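Local coordinates for protein putative dehydratase (Mesorhizobium loti, PDB 2POZ) that is of uncertain function, probably a lyase of the enolase superfamily, and assembles as an octamer of barrel-containing subunits, at residues Val124-Asn129 with Met329-Tyr334; Tyr153-Phe158 with Glu201-Leu206; Ile276-Ile281 with Arg303-Val308; Ile314-Leu319 with Glu359-Pro364; Gly16-Val21 with Pro335-Asp340. One frame throughout, in Å; residues are numbered along the deposited sequence.

The five contacts take one enolase-type subunit apart into its joints. Interaction 1 pairs strands 123-128 and 331-333. Interactions 1 and 2 lie about 9 Å apart between centres. Interactions 1 and 3 lie about 10 Å apart between centres. Interactions 2 and 3 pair 155-158 with 201-205 and 276-277 with 303-304. Both nest inside the loop closed by interaction 1 and lie in one six-stranded parallel sheet, whose ends interaction 1 joins to complete the barrel wall. Interaction 4 packs helix 312-324 on the loop after strand 357-359. Interaction 5 encloses interaction 1 in sequence and brings an N-terminal-domain loop to the barrel; a long, weak ion pair, E315 to K338, links it to interaction 4.

Interaction 1 (Val124-Asn129 with Met329-Tyr334); sequences VRAYAN and MIHEHY
Strands 124-128 and 331-333 run parallel at 44°, with H331 N bonded to R125 O, Y127 N to H331 O, H333 N to Y127 O and N129 N to H333 O, all at 2.8 to 3.1 Å. The pair closes the modified (beta/alpha)7-beta barrel of the enolase superfamily, since 124-128 also bonds to strand 155-158 and, on the other side, M329 bonds to V304 of strand 303-304. Y127 carries the packing on one face of the sheet. Its CG sits between the backbone N and the carbonyl carbon (chi1 64°), which turns the ring over E332, whose CA lies above one ring face, 4.1 Å from the centroid. I330 CG2 meets the ring edge at Y127 CD2, 3.7 Å away. Y127 OH bonds to K157, which also forms a salt bridge with E332. A phenylalanine in place of Y127 would probably leave K157 NZ without one of its polar partners. On the opposite face A126 CB touches the edge of the H331 ring. N129 finishes the ladder: its ND2 gives a nearly straight bond to E332 OE2 (2.8 Å), in the amide plane, while its CB rests over the face of Y334, 3.8 Å from the ring centroid.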
# COMPACT_ATOMS: atom_id res chain seq x y z
N VAL A 124 -34.08 24.93 -2.37
CA VAL A 124 -33.23 23.91 -2.97
C VAL A 124 -33.90 23.28 -4.17
O VAL A 124 -35.12 23.07 -4.19
CB VAL A 124 -32.90 22.78 -1.99
CG1 VAL A 124 -32.00 23.29 -0.88
CG2 VAL A 124 -34.19 22.19 -1.42
N ARG A 125 -33.10 22.98 -5.18
CA ARG A 125 -33.58 22.33 -6.38
C ARG A 125 -33.65 20.83 -6.06
O ARG A 125 -32.87 20.32 -5.26
CB ARG A 125 -32.60 22.57 -7.52
CG ARG A 125 -33.02 21.95 -8.83
CD ARG A 125 -31.99 22.25 -9.89
NE ARG A 125 -32.21 21.43 -11.07
CZ ARG A 125 -31.29 20.62 -11.59
NH1 ARG A 125 -30.09 20.55 -11.03
NH2 ARG A 125 -31.57 19.90 -12.66
N ALA A 126 -34.58 20.13 -6.70
CA ALA A 126 -34.72 18.71 -6.45
C ALA A 126 -34.85 17.92 -7.73
O ALA A 126 -35.19 18.47 -8.77
CB ALA A 126 -35.95 18.45 -5.57
N TYR A 127 -34.54 16.63 -7.67
CA TYR A 127 -34.71 15.76 -8.82
C TYR A 127 -35.89 14.88 -8.45
O TYR A 127 -36.21 14.73 -7.27
CB TYR A 127 -33.44 14.93 -9.09
CG TYR A 127 -33.04 13.94 -8.03
CD1 TYR A 127 -33.68 12.70 -7.91
CD2 TYR A 127 -31.97 14.20 -7.17
CE1 TYR A 127 -33.26 11.76 -6.96
CE2 TYR A 127 -31.54 13.27 -6.22
CZ TYR A 127 -32.19 12.05 -6.12
OH TYR A 127 -31.79 11.14 -5.17
N ALA A 128 -36.57 14.32 -9.44
CA ALA A 128 -37.72 13.48 -9.17
C ALA A 128 -37.39 11.98 -9.22
O ALA A 128 -36.62 11.53 -10.07
CB ALA A 128 -38.85 13.81 -10.15
N ASN A 129 -37.98 11.23 -8.30
CA ASN A 129 -37.81 9.78 -8.25
C ASN A 129 -39.23 9.22 -8.10
O ASN A 129 -40.18 9.99 -7.92
CB ASN A 129 -36.96 9.37 -7.04
CG ASN A 129 -36.36 7.99 -7.18
OD1 ASN A 129 -36.77 7.20 -8.02
ND2 ASN A 129 -35.38 7.68 -6.33
N MSE A 329 -25.75 19.42 -2.80
CA MSE A 329 -25.85 19.30 -4.24
C MSE A 329 -27.29 19.45 -4.76
O MSE A 329 -27.61 20.39 -5.49
CB MSE A 329 -25.31 17.94 -4.71
CG MSE A 329 -25.43 17.73 -6.21
SE MSE A 329 -25.02 15.91 -6.74
CE MSE A 329 -25.68 15.97 -8.58
N ILE A 330 -28.16 18.53 -4.37
CA ILE A 330 -29.54 18.54 -4.85
C ILE A 330 -30.43 17.73 -3.89
O ILE A 330 -29.95 16.86 -3.17
CB ILE A 330 -29.57 17.94 -6.28
CG1 ILE A 330 -30.92 18.17 -6.95
CG2 ILE A 330 -29.25 16.46 -6.22
CD1 ILE A 330 -30.91 17.81 -8.44
N HIS A 331 -31.73 18.03 -3.89
CA HIS A 331 -32.71 17.37 -3.03
C HIS A 331 -33.45 16.26 -3.81
O HIS A 331 -33.58 16.33 -5.03
CB HIS A 331 -33.71 18.43 -2.55
CG HIS A 331 -34.81 17.90 -1.67
ND1 HIS A 331 -34.71 17.84 -0.30
CD2 HIS A 331 -36.05 17.45 -1.98
CE1 HIS A 331 -35.84 17.38 0.21
NE2 HIS A 331 -36.68 17.14 -0.79
N GLU A 332 -33.94 15.24 -3.10
CA GLU A 332 -34.68 14.13 -3.73
C GLU A 332 -36.16 14.13 -3.34
O GLU A 332 -36.50 14.23 -2.16
CB GLU A 332 -34.07 12.78 -3.33
CG GLU A 332 -34.86 11.57 -3.85
CD GLU A 332 -34.24 10.24 -3.47
OE1 GLU A 332 -33.76 10.12 -2.31
OE2 GLU A 332 -34.23 9.31 -4.31
N HIS A 333 -37.04 14.01 -4.33
CA HIS A 333 -38.48 14.00 -4.07
C HIS A 333 -39.22 12.92 -4.88
O HIS A 333 -38.82 12.61 -6.01
CB HIS A 333 -39.06 15.38 -4.38
CG HIS A 333 -40.49 15.56 -3.96
ND1 HIS A 333 -40.92 15.32 -2.68
CD2 HIS A 333 -41.57 15.96 -4.66
CE1 HIS A 333 -42.22 15.57 -2.60
NE2 HIS A 333 -42.64 15.96 -3.79
N TYR A 334 -40.26 12.34 -4.29
CA TYR A 334 -41.09 11.30 -4.93
C TYR A 334 -42.51 11.86 -4.99
O TYR A 334 -43.40 11.40 -4.27
CB TYR A 334 -41.11 10.02 -4.08
CG TYR A 334 -39.79 9.29 -3.93
CD1 TYR A 334 -39.59 8.04 -4.51
CD2 TYR A 334 -38.76 9.84 -3.16
CE1 TYR A 334 -38.39 7.34 -4.32
CE2 TYR A 334 -37.56 9.15 -2.97
CZ TYR A 334 -37.38 7.90 -3.55
OH TYR A 334 -36.20 7.21 -3.34

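Interaction 2 (Tyr153-Phe158 with Glu201-Leu206); sequences YGALKF and ELMVDL
M203 N donates to L156 O at 2.8 Å, the shortest of five backbone bonds that zip strand 155-158 to strand 201-205. The others run from E201 N to G154 O, L156 N to E201 O, F158 N to M203 O and D205 N to F158 O. Donors alternate between the strands, as in any regular parallel ladder, and this one belongs to a beta-alpha-beta crossover of the enolase-type barrel, with helix 179-196 lying over the face of L202 and F158. The last bond is the least orthodox: D205 N stands above the carbonyl plane of F158, away from a lone pair. The charged ends look elsewhere. K157 NZ forms salt bridges with E231 and E332, E201 OE1 with R125, and D205 OD1 bonds to S207 N. Outward from the ladder, the K157 chain leaves with CG anti to the backbone N (chi1 -173°) and crosses M203 at about a right angle, its CG 3.7 Å from M203 CB. A bend at chi3 (87°) then carries K157 NZ on to its acidic partners. On the helix-covered face F158 turns its ring back across the neighbouring strand: L202 CB lies at the ring edge, and F158 CZ reaches V204 CG2 at 4.2 Å. On the other face the selenomethionine M203 ends with CE 4.0 Å from A155 CB.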
# COMPACT_ATOMS: atom_id res chain seq x y z
N TYR A 153 -39.49 19.49 -13.16
CA TYR A 153 -38.22 18.91 -12.72
C TYR A 153 -37.19 18.99 -13.84
O TYR A 153 -37.51 18.74 -15.01
CB TYR A 153 -38.42 17.44 -12.30
CG TYR A 153 -39.17 17.30 -11.00
CD1 TYR A 153 -38.51 17.45 -9.78
CD2 TYR A 153 -40.55 17.10 -10.99
CE1 TYR A 153 -39.21 17.41 -8.58
CE2 TYR A 153 -41.26 17.06 -9.79
CZ TYR A 153 -40.58 17.22 -8.60
OH TYR A 153 -41.28 17.24 -7.42
N GLY A 154 -35.96 19.36 -13.49
CA GLY A 154 -34.90 19.45 -14.48
C GLY A 154 -33.96 18.27 -14.34
O GLY A 154 -32.92 18.20 -15.00
N ALA A 155 -34.32 17.34 -13.46
CA ALA A 155 -33.50 16.17 -13.21
C ALA A 155 -34.37 15.00 -12.76
O ALA A 155 -35.31 15.16 -11.99
CB ALA A 155 -32.45 16.50 -12.16
N LEU A 156 -34.03 13.81 -13.25
CA LEU A 156 -34.78 12.61 -12.93
C LEU A 156 -33.87 11.44 -12.56
O LEU A 156 -32.83 11.24 -13.19
CB LEU A 156 -35.62 12.18 -14.14
CG LEU A 156 -36.55 13.19 -14.82
CD1 LEU A 156 -37.03 12.60 -16.14
CD2 LEU A 156 -37.74 13.51 -13.91
N LYS A 157 -34.26 10.69 -11.54
CA LYS A 157 -33.50 9.51 -11.15
C LYS A 157 -34.38 8.29 -11.35
O LYS A 157 -35.59 8.34 -11.11
CB LYS A 157 -33.06 9.55 -9.67
CG LYS A 157 -32.12 8.38 -9.33
CD LYS A 157 -31.48 8.48 -7.95
CE LYS A 157 -32.35 7.88 -6.86
NZ LYS A 157 -31.71 8.05 -5.51
N PHE A 158 -33.79 7.18 -11.81
CA PHE A 158 -34.56 5.97 -12.02
C PHE A 158 -33.71 4.71 -11.95
O PHE A 158 -32.50 4.74 -12.17
CB PHE A 158 -35.32 6.04 -13.36
CG PHE A 158 -34.43 6.19 -14.56
CD1 PHE A 158 -34.24 5.13 -15.44
CD2 PHE A 158 -33.78 7.40 -14.82
CE1 PHE A 158 -33.42 5.27 -16.57
CE2 PHE A 158 -32.96 7.54 -15.94
CZ PHE A 158 -32.78 6.47 -16.82
N GLU A 201 -31.16 16.40 -16.63
CA GLU A 201 -30.11 15.65 -15.96
C GLU A 201 -30.70 14.30 -15.56
O GLU A 201 -31.79 14.23 -15.00
CB GLU A 201 -29.63 16.39 -14.72
CG GLU A 201 -29.23 17.84 -14.98
CD GLU A 201 -28.67 18.53 -13.76
OE1 GLU A 201 -29.26 18.41 -12.66
OE2 GLU A 201 -27.63 19.22 -13.89
N LEU A 202 -29.98 13.23 -15.87
CA LEU A 202 -30.46 11.90 -15.53
C LEU A 202 -29.54 11.19 -14.55
O LEU A 202 -28.32 11.17 -14.72
CB LEU A 202 -30.59 11.06 -16.80
CG LEU A 202 -31.54 11.60 -17.87
CD1 LEU A 202 -31.55 10.65 -19.06
CD2 LEU A 202 -32.93 11.76 -17.29
N MSE A 203 -30.12 10.63 -13.50
CA MSE A 203 -29.35 9.89 -12.52
C MSE A 203 -29.80 8.44 -12.63
O MSE A 203 -30.99 8.14 -12.66
CB MSE A 203 -29.62 10.40 -11.10
CG MSE A 203 -29.06 11.79 -10.79
SE MSE A 203 -29.96 13.26 -11.71
CE MSE A 203 -29.20 14.74 -10.71
N VAL A 204 -28.84 7.53 -12.71
CA VAL A 204 -29.15 6.12 -12.82
C VAL A 204 -28.81 5.39 -11.52
O VAL A 204 -27.64 5.32 -11.12
CB VAL A 204 -28.38 5.47 -13.99
CG1 VAL A 204 -28.51 3.96 -13.95
CG2 VAL A 204 -28.92 5.99 -15.32
N ASP A 205 -29.83 4.88 -10.85
CA ASP A 205 -29.66 4.13 -9.61
C ASP A 205 -29.63 2.64 -9.95
O ASP A 205 -30.59 2.11 -10.53
CB ASP A 205 -30.81 4.45 -8.64
CG ASP A 205 -30.79 3.57 -7.39
OD1 ASP A 205 -29.72 3.02 -7.03
OD2 ASP A 205 -31.85 3.45 -6.75
N LEU A 206 -28.53 1.97 -9.62
CA LEU A 206 -28.40 0.55 -9.88
C LEU A 206 -28.78 -0.28 -8.66
O LEU A 206 -28.94 -1.50 -8.73
CB LEU A 206 -26.97 0.21 -10.33
CG LEU A 206 -26.50 0.93 -11.61
CD1 LEU A 206 -25.15 0.38 -12.05
CD2 LEU A 206 -27.54 0.75 -12.72

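Interaction 3 (Ile276-Ile281 with Arg303-Val308); sequences IIQPDI and RVAPHV
H307 reaches segment 276-281 at its base and at one side of its ring. Its CB lies 3.5 Å from Q278 O, and because CG is anti to the backbone N (chi1 173°) the imidazole swings on toward D280. There ND1 donates to D280 OD2 at 3.1 Å. The bond is bent, with an N-H...O angle of 141°, and meets the carboxylate on its anti side, out of plane; CE1 follows, 3.8 Å from D280 OD2. The planes of ring and carboxylate are 60° apart, so this is an angled grip and not a flat one, while D280 OD1 is held by G282 N and thereby fixes the acid's turn. The backbone backs this up: H307 N bonds to P279 O, A305 N to I277 O and I277 N to R303 O. A water bridges Q278 NE2 (2.8 Å) and A305 O (2.7 Å). At the strand start I276 CG1 packs against R303 NE, and R303 NH2 continues to D213 of the second subunit. The two strands and helix 287-298 form a beta-alpha-beta unit of the barrel, and a His-Asp pair beyond such strand ends recalls that of mandelate racemase relatives, although its role here is unproven.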
# COMPACT_ATOMS: atom_id res chain seq x y z
N ILE A 276 -20.08 11.79 -4.64
CA ILE A 276 -21.32 12.19 -3.99
C ILE A 276 -21.78 11.18 -2.94
O ILE A 276 -21.72 9.97 -3.18
CB ILE A 276 -22.46 12.32 -5.04
CG1 ILE A 276 -22.05 13.30 -6.13
CG2 ILE A 276 -23.75 12.78 -4.37
CD1 ILE A 276 -22.85 13.14 -7.40
N ILE A 277 -22.21 11.65 -1.78
CA ILE A 277 -22.72 10.74 -0.77
C ILE A 277 -24.20 11.08 -0.59
O ILE A 277 -24.60 12.23 -0.75
CB ILE A 277 -21.99 10.84 0.60
CG1 ILE A 277 -22.11 12.25 1.18
CG2 ILE A 277 -20.53 10.43 0.42
CD1 ILE A 277 -21.69 12.32 2.63
N GLN A 278 -24.99 10.07 -0.25
CA GLN A 278 -26.43 10.24 -0.11
C GLN A 278 -26.98 9.74 1.22
O GLN A 278 -27.84 8.86 1.24
CB GLN A 278 -27.12 9.50 -1.25
CG GLN A 278 -26.61 9.88 -2.62
CD GLN A 278 -27.03 8.89 -3.69
OE1 GLN A 278 -26.56 7.75 -3.72
NE2 GLN A 278 -27.93 9.32 -4.57
N PRO A 279 -26.48 10.28 2.34
CA PRO A 279 -26.99 9.82 3.63
C PRO A 279 -28.46 10.18 3.80
O PRO A 279 -28.94 11.15 3.21
CB PRO A 279 -26.11 10.55 4.63
CG PRO A 279 -25.87 11.87 3.94
CD PRO A 279 -25.56 11.42 2.50
N ASP A 280 -29.17 9.40 4.60
CA ASP A 280 -30.58 9.65 4.89
C ASP A 280 -30.62 10.06 6.36
O ASP A 280 -30.16 9.30 7.21
CB ASP A 280 -31.39 8.36 4.68
CG ASP A 280 -32.88 8.57 4.87
OD1 ASP A 280 -33.29 9.32 5.79
OD2 ASP A 280 -33.66 7.97 4.10
N ILE A 281 -31.15 11.24 6.67
CA ILE A 281 -31.17 11.66 8.08
C ILE A 281 -31.96 10.70 8.96
O ILE A 281 -31.78 10.69 10.18
CB ILE A 281 -31.73 13.09 8.29
CG1 ILE A 281 -33.21 13.15 7.89
CG2 ILE A 281 -30.89 14.10 7.52
CD1 ILE A 281 -33.88 14.45 8.33
N ARG A 303 -19.65 16.20 -2.54
CA ARG A 303 -20.88 16.98 -2.35
C ARG A 303 -21.96 16.04 -1.83
O ARG A 303 -21.78 14.82 -1.80
CB ARG A 303 -21.30 17.67 -3.65
CG ARG A 303 -21.24 16.80 -4.86
CD ARG A 303 -21.61 17.59 -6.11
NE ARG A 303 -21.38 16.79 -7.31
CZ ARG A 303 -21.95 17.03 -8.48
NH1 ARG A 303 -22.78 18.05 -8.64
NH2 ARG A 303 -21.69 16.23 -9.51
N VAL A 304 -23.10 16.60 -1.43
CA VAL A 304 -24.16 15.79 -0.83
C VAL A 304 -25.55 15.88 -1.46
O VAL A 304 -26.07 16.97 -1.68
CB VAL A 304 -24.27 16.14 0.68
CG1 VAL A 304 -25.21 15.18 1.38
CG2 VAL A 304 -22.88 16.09 1.33
N ALA A 305 -26.13 14.72 -1.74
CA ALA A 305 -27.48 14.62 -2.28
C ALA A 305 -28.23 13.71 -1.29
O ALA A 305 -28.35 12.51 -1.51
CB ALA A 305 -27.45 13.98 -3.65
N PRO A 306 -28.74 14.30 -0.20
CA PRO A 306 -29.46 13.55 0.84
C PRO A 306 -30.57 12.68 0.30
O PRO A 306 -31.37 13.11 -0.53
CB PRO A 306 -30.00 14.64 1.76
CG PRO A 306 -29.04 15.78 1.55
CD PRO A 306 -28.84 15.75 0.06
N HIS A 307 -30.61 11.43 0.75
CA HIS A 307 -31.66 10.54 0.32
C HIS A 307 -32.83 10.73 1.27
O HIS A 307 -32.66 10.82 2.49
CB HIS A 307 -31.20 9.08 0.38
CG HIS A 307 -32.30 8.10 0.10
ND1 HIS A 307 -32.94 7.41 1.10
CD2 HIS A 307 -32.90 7.75 -1.05
CE1 HIS A 307 -33.89 6.66 0.58
NE2 HIS A 307 -33.89 6.85 -0.73
N VAL A 308 -34.03 10.82 0.70
CA VAL A 308 -35.22 10.99 1.51
C VAL A 308 -36.42 10.34 0.85
O VAL A 308 -36.75 10.64 -0.30
CB VAL A 308 -35.54 12.48 1.75
CG1 VAL A 308 -34.46 13.11 2.58
CG2 VAL A 308 -35.64 13.20 0.43
O HOH W 1 -29.72 11.23 -3.46

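Interaction 4 (Ile314-Leu319 with Glu359-Pro364); sequences IETATL and EMPNGP
L319 keeps CG anti to its carbonyl carbon (chi1 -64°) and extends beyond it, which sends its two methyls off helix 312-324 toward the loop 359-364. The selenomethionine M360 answers with a folded chain, turned at chi2 (-57°) and again at chi3 (89°), so that selenium and terminal methyl curl back to the helix. L319 CB and L319 CD1 both lie 3.8 Å from P361 CD, so this one corner of the proline ring beds against the base and one branch of the leucine; L319 CD1 also lies 3.8 Å from E359 O. The other branch, CD2, meets M360 CE at 4.1 Å, while M360 SE stands 3.9 Å from L319 O. One turn earlier T316 CG2 comes to 4.2 Å from P361 CG; its hydroxyl is occupied by S312 O within the helix. The contact thus seats a barrel helix on the loop that follows strand 357-359. Y113 holds P361 O from outside, D122 bonds to the M360 backbone, and L319 also packs on V124 and H331 of the barrel strands. With no polar bond between the two segments and the closest contacts made by methyls, a ring carbon and selenium, the join should depend on shape.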
# COMPACT_ATOMS: atom_id res chain seq x y z
N ILE A 314 -40.16 13.56 7.47
CA ILE A 314 -38.74 13.39 7.18
C ILE A 314 -38.26 14.29 6.04
O ILE A 314 -37.11 14.70 6.01
CB ILE A 314 -38.36 11.92 6.88
CG1 ILE A 314 -36.84 11.78 6.89
CG2 ILE A 314 -38.92 11.48 5.54
CD1 ILE A 314 -36.35 10.38 7.21
N GLU A 315 -39.15 14.61 5.10
CA GLU A 315 -38.78 15.49 4.00
C GLU A 315 -38.51 16.90 4.54
O GLU A 315 -37.54 17.55 4.18
CB GLU A 315 -39.89 15.57 2.95
CG GLU A 315 -40.15 14.27 2.20
CD GLU A 315 -41.27 14.40 1.18
OE1 GLU A 315 -41.21 15.36 0.36
OE2 GLU A 315 -42.19 13.56 1.18
N THR A 316 -39.39 17.36 5.43
CA THR A 316 -39.24 18.69 6.01
C THR A 316 -38.01 18.75 6.90
O THR A 316 -37.27 19.73 6.89
CB THR A 316 -40.49 19.07 6.82
OG1 THR A 316 -41.63 19.06 5.95
CG2 THR A 316 -40.34 20.45 7.44
N ALA A 317 -37.78 17.68 7.67
CA ALA A 317 -36.61 17.62 8.54
C ALA A 317 -35.33 17.68 7.71
O ALA A 317 -34.35 18.31 8.09
CB ALA A 317 -36.64 16.34 9.35
N THR A 318 -35.35 17.02 6.56
CA THR A 318 -34.19 17.00 5.67
C THR A 318 -33.88 18.41 5.18
O THR A 318 -32.71 18.75 4.96
CB THR A 318 -34.43 16.06 4.47
OG1 THR A 318 -34.53 14.71 4.95
CG2 THR A 318 -33.29 16.15 3.47
N LEU A 319 -34.91 19.24 5.00
CA LEU A 319 -34.70 20.62 4.55
C LEU A 319 -33.90 21.40 5.59
O LEU A 319 -33.16 22.32 5.26
CB LEU A 319 -36.03 21.33 4.28
CG LEU A 319 -36.90 20.77 3.15
CD1 LEU A 319 -38.13 21.65 2.98
CD2 LEU A 319 -36.10 20.72 1.85
N GLU A 359 -38.98 25.48 -0.83
CA GLU A 359 -38.59 26.65 -0.05
C GLU A 359 -38.24 26.16 1.35
O GLU A 359 -38.86 25.23 1.86
CB GLU A 359 -39.75 27.66 0.03
CG GLU A 359 -39.93 28.53 -1.21
CD GLU A 359 -38.80 29.53 -1.38
OE1 GLU A 359 -38.54 30.31 -0.44
OE2 GLU A 359 -38.16 29.55 -2.46
N MSE A 360 -37.25 26.78 1.98
CA MSE A 360 -36.86 26.37 3.34
C MSE A 360 -37.98 26.76 4.31
O MSE A 360 -38.49 27.88 4.25
CB MSE A 360 -35.56 27.06 3.76
CG MSE A 360 -34.40 26.86 2.80
SE MSE A 360 -33.98 24.99 2.49
CE MSE A 360 -35.15 24.66 1.00
N PRO A 361 -38.38 25.84 5.20
CA PRO A 361 -39.44 26.20 6.14
C PRO A 361 -38.91 27.20 7.16
O PRO A 361 -37.71 27.23 7.43
CB PRO A 361 -39.79 24.85 6.77
CG PRO A 361 -38.48 24.17 6.81
CD PRO A 361 -37.88 24.48 5.45
N ASN A 362 -39.80 28.02 7.71
CA ASN A 362 -39.41 29.05 8.68
C ASN A 362 -39.89 28.82 10.12
O ASN A 362 -39.49 29.55 11.03
CB ASN A 362 -39.90 30.42 8.21
CG ASN A 362 -39.09 30.96 7.03
OD1 ASN A 362 -39.55 31.85 6.31
ND2 ASN A 362 -37.88 30.43 6.84
N GLY A 363 -40.73 27.82 10.33
CA GLY A 363 -41.22 27.56 11.68
C GLY A 363 -40.13 27.09 12.63
O GLY A 363 -39.08 26.62 12.18
N PRO A 364 -40.35 27.20 13.95
CA PRO A 364 -39.34 26.76 14.92
C PRO A 364 -39.13 25.24 14.93
O PRO A 364 -40.03 24.47 14.55
CB PRO A 364 -39.87 27.30 16.25
CG PRO A 364 -41.35 27.37 16.04
CD PRO A 364 -41.46 27.88 14.62

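Interaction 5 (Gly16-Val21 with Pro335-Asp340); sequences GRLHPV and PAFKAD
R17 and D340 make the tightest part of this join between an N-terminal-domain loop and the 3-10 segment 335-339 that follows the barrel strand 331-333. The carboxylate is gripped side-on: R17 NE reaches D340 OD2 at 2.8 Å and R17 NH2 reaches D340 OD1 at 2.7 Å, each on a syn lone pair, with the two flat groups nearly coplanar. R17 N adds a third bond, to D340 OD2 at 3.0 Å, from the anti side, so that one oxygen accepts twice. A kink in the arginine chain at chi3 (76°) lays the guanidinium almost parallel to the F337 ring, 11° apart, while R17 CD sits over the ring face, 3.7 Å from the centroid. G16 CA lies 3.6 Å from D340 CB; a beta carbon there would collide with D340. Replacing D340 by an alanine would probably leave R17 without its acidic mate and free its guanidinium to swing off F337. Firmly bonded as it is, this clamp lies on the solvent side, R17 exposed and D340 partly so. The L18 side is buried and held without polar bonds: L18 CD1 meets the ring edge by van der Waals contact alone, 3.8 Å from F337 CD2, and F337 leans on Y334. A bidentate salt bridge laid against an aromatic face ties the N-terminal-domain loop to the barrel domain at the surface, where water probably screens its charges.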
# COMPACT_ATOMS: atom_id res chain seq x y z
N GLY A 16 -50.18 4.57 1.54
CA GLY A 16 -49.96 4.20 0.15
C GLY A 16 -49.01 3.02 0.11
O GLY A 16 -49.17 2.06 0.86
N ARG A 17 -48.00 3.10 -0.75
CA ARG A 17 -47.03 2.01 -0.88
C ARG A 17 -45.97 2.01 0.23
O ARG A 17 -45.16 1.09 0.30
CB ARG A 17 -46.33 2.10 -2.24
CG ARG A 17 -45.30 3.23 -2.36
CD ARG A 17 -44.89 3.46 -3.82
NE ARG A 17 -45.94 4.17 -4.56
CZ ARG A 17 -46.05 4.19 -5.89
NH1 ARG A 17 -45.18 3.54 -6.65
NH2 ARG A 17 -47.02 4.89 -6.46
N LEU A 18 -45.98 3.03 1.08
CA LEU A 18 -44.99 3.12 2.16
C LEU A 18 -45.56 2.83 3.55
O LEU A 18 -46.78 2.85 3.76
CB LEU A 18 -44.36 4.52 2.20
CG LEU A 18 -43.73 5.09 0.93
CD1 LEU A 18 -43.25 6.52 1.21
CD2 LEU A 18 -42.57 4.21 0.47
N HIS A 19 -44.66 2.55 4.49
CA HIS A 19 -45.04 2.32 5.87
C HIS A 19 -44.12 3.16 6.76
O HIS A 19 -43.23 2.65 7.44
CB HIS A 19 -44.96 0.82 6.25
CG HIS A 19 -43.73 0.12 5.75
ND1 HIS A 19 -42.47 0.37 6.24
CD2 HIS A 19 -43.59 -0.87 4.84
CE1 HIS A 19 -41.60 -0.43 5.65
NE2 HIS A 19 -42.26 -1.20 4.80
N PRO A 20 -44.33 4.49 6.75
CA PRO A 20 -43.55 5.45 7.54
C PRO A 20 -43.63 5.09 9.02
O PRO A 20 -44.69 4.69 9.51
CB PRO A 20 -44.23 6.78 7.26
CG PRO A 20 -44.81 6.59 5.89
CD PRO A 20 -45.37 5.19 5.97
N VAL A 21 -42.51 5.23 9.71
CA VAL A 21 -42.44 4.93 11.13
C VAL A 21 -42.09 6.26 11.78
O VAL A 21 -41.05 6.84 11.49
CB VAL A 21 -41.34 3.88 11.42
CG1 VAL A 21 -41.26 3.59 12.92
CG2 VAL A 21 -41.65 2.59 10.65
N PRO A 335 -42.76 12.84 -5.87
CA PRO A 335 -44.11 13.42 -5.98
C PRO A 335 -45.26 12.44 -6.22
O PRO A 335 -46.35 12.62 -5.68
CB PRO A 335 -43.94 14.46 -7.09
CG PRO A 335 -42.88 13.87 -7.95
CD PRO A 335 -41.88 13.35 -6.94
N ALA A 336 -45.03 11.40 -7.02
CA ALA A 336 -46.08 10.42 -7.33
C ALA A 336 -46.65 9.68 -6.11
O ALA A 336 -47.83 9.32 -6.10
CB ALA A 336 -45.57 9.41 -8.37
N PHE A 337 -45.83 9.46 -5.09
CA PHE A 337 -46.27 8.75 -3.89
C PHE A 337 -47.41 9.43 -3.15
O PHE A 337 -48.22 8.78 -2.49
CB PHE A 337 -45.09 8.54 -2.93
CG PHE A 337 -44.06 7.56 -3.43
CD1 PHE A 337 -44.03 7.17 -4.77
CD2 PHE A 337 -43.11 7.03 -2.56
CE1 PHE A 337 -43.08 6.27 -5.23
CE2 PHE A 337 -42.16 6.13 -3.01
CZ PHE A 337 -42.14 5.75 -4.35
N LYS A 338 -47.48 10.75 -3.25
CA LYS A 338 -48.52 11.50 -2.58
C LYS A 338 -49.92 11.23 -3.16
O LYS A 338 -50.92 11.57 -2.55
CB LYS A 338 -48.21 13.00 -2.65
CG LYS A 338 -47.32 13.53 -1.51
CD LYS A 338 -45.97 12.85 -1.47
CE LYS A 338 -45.01 13.56 -0.50
NZ LYS A 338 -45.40 13.43 0.93
N ALA A 339 -49.96 10.60 -4.34
CA ALA A 339 -51.23 10.30 -5.00
C ALA A 339 -51.73 8.88 -4.75
O ALA A 339 -52.83 8.52 -5.18
CB ALA A 339 -51.10 10.55 -6.51
N ASP A 340 -50.94 8.06 -4.06
CA ASP A 340 -51.34 6.69 -3.77
C ASP A 340 -52.65 6.68 -3.00
O ASP A 340 -52.95 7.62 -2.26
CB ASP A 340 -50.30 5.99 -2.90
CG ASP A 340 -49.04 5.64 -3.65
OD1 ASP A 340 -48.97 5.91 -4.87
OD2 ASP A 340 -48.12 5.09 -3.01